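Long-range contact in carboxysome shell vertex protein CcmL (Thermosynechococcus elongatus, PDB 4N8F), which probably forms the pentameric vertices of the shell of the carboxysome, the polyhedral inclusion that sequesters RuBisCO: residues D17-V22 against T70-D75. Residues are numbered along the deposited sequence; the frame is centred on the assembly and turned at random.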
loop_
_atom_site.group_PDB
_atom_site.type_symbol
_atom_site.label_atom_id
_atom_site.label_comp_id
_atom_site.label_asym_id
_atom_site.label_seq_id
_atom_site.Cartn_x
_atom_site.Cartn_y
_atom_site.Cartn_z
ATOM N N ASP C 17 -9.423 14.910 -16.676
ATOM C CA ASP C 17 -10.646 14.716 -17.482
ATOM C C ASP C 17 -11.428 13.475 -17.116
ATOM O O ASP C 17 -12.642 13.433 -17.250
ATOM C CB ASP C 17 -10.264 14.486 -18.937
ATOM C CG ASP C 17 -9.945 15.742 -19.674
ATOM O OD1 ASP C 17 -10.090 16.794 -19.069
ATOM O OD2 ASP C 17 -9.554 15.667 -20.851
ATOM N N THR C 18 -10.708 12.433 -16.736
ATOM C CA THR C 18 -11.339 11.159 -16.404
ATOM C C THR C 18 -12.140 11.216 -15.079
ATOM O O THR C 18 -12.863 10.310 -14.756
ATOM C CB THR C 18 -10.237 10.089 -16.272
ATOM O OG1 THR C 18 -9.177 10.587 -15.424
ATOM C CG2 THR C 18 -9.653 9.802 -17.632
ATOM N N LEU C 19 -11.951 12.275 -14.300
ATOM C CA LEU C 19 -12.703 12.500 -13.088
ATOM C C LEU C 19 -13.925 13.396 -13.205
ATOM O O LEU C 19 -14.534 13.678 -12.198
ATOM C CB LEU C 19 -11.794 13.052 -12.004
ATOM C CG LEU C 19 -10.559 12.209 -11.761
ATOM C CD1 LEU C 19 -9.726 12.845 -10.667
ATOM C CD2 LEU C 19 -11.014 10.808 -11.409
ATOM N N THR C 20 -14.319 13.809 -14.416
ATOM C CA THR C 20 -15.564 14.551 -14.594
ATOM C C THR C 20 -16.792 13.847 -14.008
ATOM O O THR C 20 -16.990 12.671 -14.234
ATOM C CB THR C 20 -15.811 14.791 -16.093
ATOM O OG1 THR C 20 -14.725 15.593 -16.600
ATOM C CG2 THR C 20 -17.055 15.524 -16.311
ATOM N N GLY C 21 -17.582 14.570 -13.222
ATOM C CA GLY C 21 -18.750 14.009 -12.516
ATOM C C GLY C 21 -18.454 13.085 -11.350
ATOM O O GLY C 21 -19.338 12.470 -10.835
ATOM N N VAL C 22 -17.216 12.933 -10.935
ATOM C CA VAL C 22 -16.948 11.988 -9.863
ATOM C C VAL C 22 -17.244 12.693 -8.547
ATOM O O VAL C 22 -16.749 13.778 -8.297
ATOM C CB VAL C 22 -15.495 11.505 -9.868
ATOM C CG1 VAL C 22 -15.248 10.521 -8.702
ATOM C CG2 VAL C 22 -15.182 10.812 -11.188
ATOM N N THR C 70 -12.672 2.224 -14.658
ATOM C CA THR C 70 -11.504 1.665 -15.316
ATOM C C THR C 70 -10.371 2.675 -15.620
ATOM O O THR C 70 -9.192 2.462 -15.324
ATOM C CB THR C 70 -11.935 0.906 -16.582
ATOM O OG1 THR C 70 -12.779 -0.197 -16.208
ATOM C CG2 THR C 70 -10.717 0.366 -17.301
ATOM N N ASP C 71 -10.696 3.794 -16.177
ATOM C CA ASP C 71 -9.571 4.652 -16.562
ATOM C C ASP C 71 -9.266 5.726 -15.543
ATOM O O ASP C 71 -8.508 6.657 -15.835
ATOM C CB ASP C 71 -9.862 5.251 -17.946
ATOM C CG ASP C 71 -9.791 4.192 -19.052
ATOM O OD1 ASP C 71 -8.984 3.214 -18.924
ATOM O OD2 ASP C 71 -10.547 4.359 -20.056
ATOM N N LYS C 72 -9.900 5.653 -14.376
ATOM C CA LYS C 72 -9.842 6.765 -13.466
ATOM C C LYS C 72 -8.640 6.628 -12.534
ATOM O O LYS C 72 -8.392 5.552 -11.995
ATOM C CB LYS C 72 -11.145 6.918 -12.689
ATOM C CG LYS C 72 -12.408 7.094 -13.551
ATOM C CD LYS C 72 -13.532 7.472 -12.604
ATOM C CE LYS C 72 -14.928 7.556 -13.243
ATOM N NZ LYS C 72 -15.008 7.356 -14.701
ATOM N N PRO C 73 -7.875 7.701 -12.352
ATOM C CA PRO C 73 -6.707 7.707 -11.457
ATOM C C PRO C 73 -7.081 7.873 -9.998
ATOM O O PRO C 73 -6.689 8.841 -9.345
ATOM C CB PRO C 73 -5.899 8.932 -11.932
ATOM C CG PRO C 73 -6.904 9.821 -12.586
ATOM C CD PRO C 73 -8.014 8.960 -13.102
ATOM N N ILE C 74 -7.878 6.943 -9.503
ATOM C CA ILE C 74 -8.369 6.957 -8.115
ATOM C C ILE C 74 -7.846 5.746 -7.388
ATOM O O ILE C 74 -7.709 4.652 -7.994
ATOM C CB ILE C 74 -9.903 7.009 -8.025
ATOM C CG1 ILE C 74 -10.527 5.923 -8.921
ATOM C CG2 ILE C 74 -10.427 8.344 -8.506
ATOM C CD1 ILE C 74 -11.977 5.679 -8.563
ATOM N N ASP C 75 -7.558 5.945 -6.101
ATOM C CA ASP C 75 -6.983 4.947 -5.241
ATOM C C ASP C 75 -7.844 4.685 -3.982
ATOM O O ASP C 75 -7.435 4.056 -3.065
ATOM C CB ASP C 75 -5.568 5.355 -4.882
ATOM C CG ASP C 75 -5.487 6.524 -3.968
ATOM O OD1 ASP C 75 -6.511 7.209 -3.723
ATOM O OD2 ASP C 75 -4.337 6.765 -3.454
#
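The carbonyl oxygen of Thr-18 lies against the aliphatic chain of Lys-72, whose CG, CD and CE all pack on it, CG at 3.5 Å, in a contact that joins two loops of the OB-like EutN/CcmL barrel, one leading into strand 24-30 and the other into strand 76-81. No hydrogen bond crosses between 17-22 and 70-75. A long lysine suits this border because its methylenes pack on Thr-18 O and Val-22 while the charged NZ finds an acceptor: the last bond is eclipsed, chi4 -4°, which turns NZ back to the carbonyl oxygen of Asn-68. Next to the Thr-18 oxygen, on the same side of the lysine chain, Val-22 lays CG2 3.9 Å from Lys-72 CE. An alanine in place of Lys-72 would probably leave Val-22 CG2 without this partner and the Asn-68 carbonyl without its ammonium. Deeper in, one methyl of the branched Leu-19, CD2, meets Ile-74 CG2 at 3.9 Å and also Pro-73 CD; Leu-19 also packs on Val-79 of a neighbouring subunit, which places the contact beside the pentamer interface. Pro-73, whose fixed phi suits the centre of an inverse gamma turn, brings its CD against Thr-18, where OG1 sits 3.1 Å from that carbon.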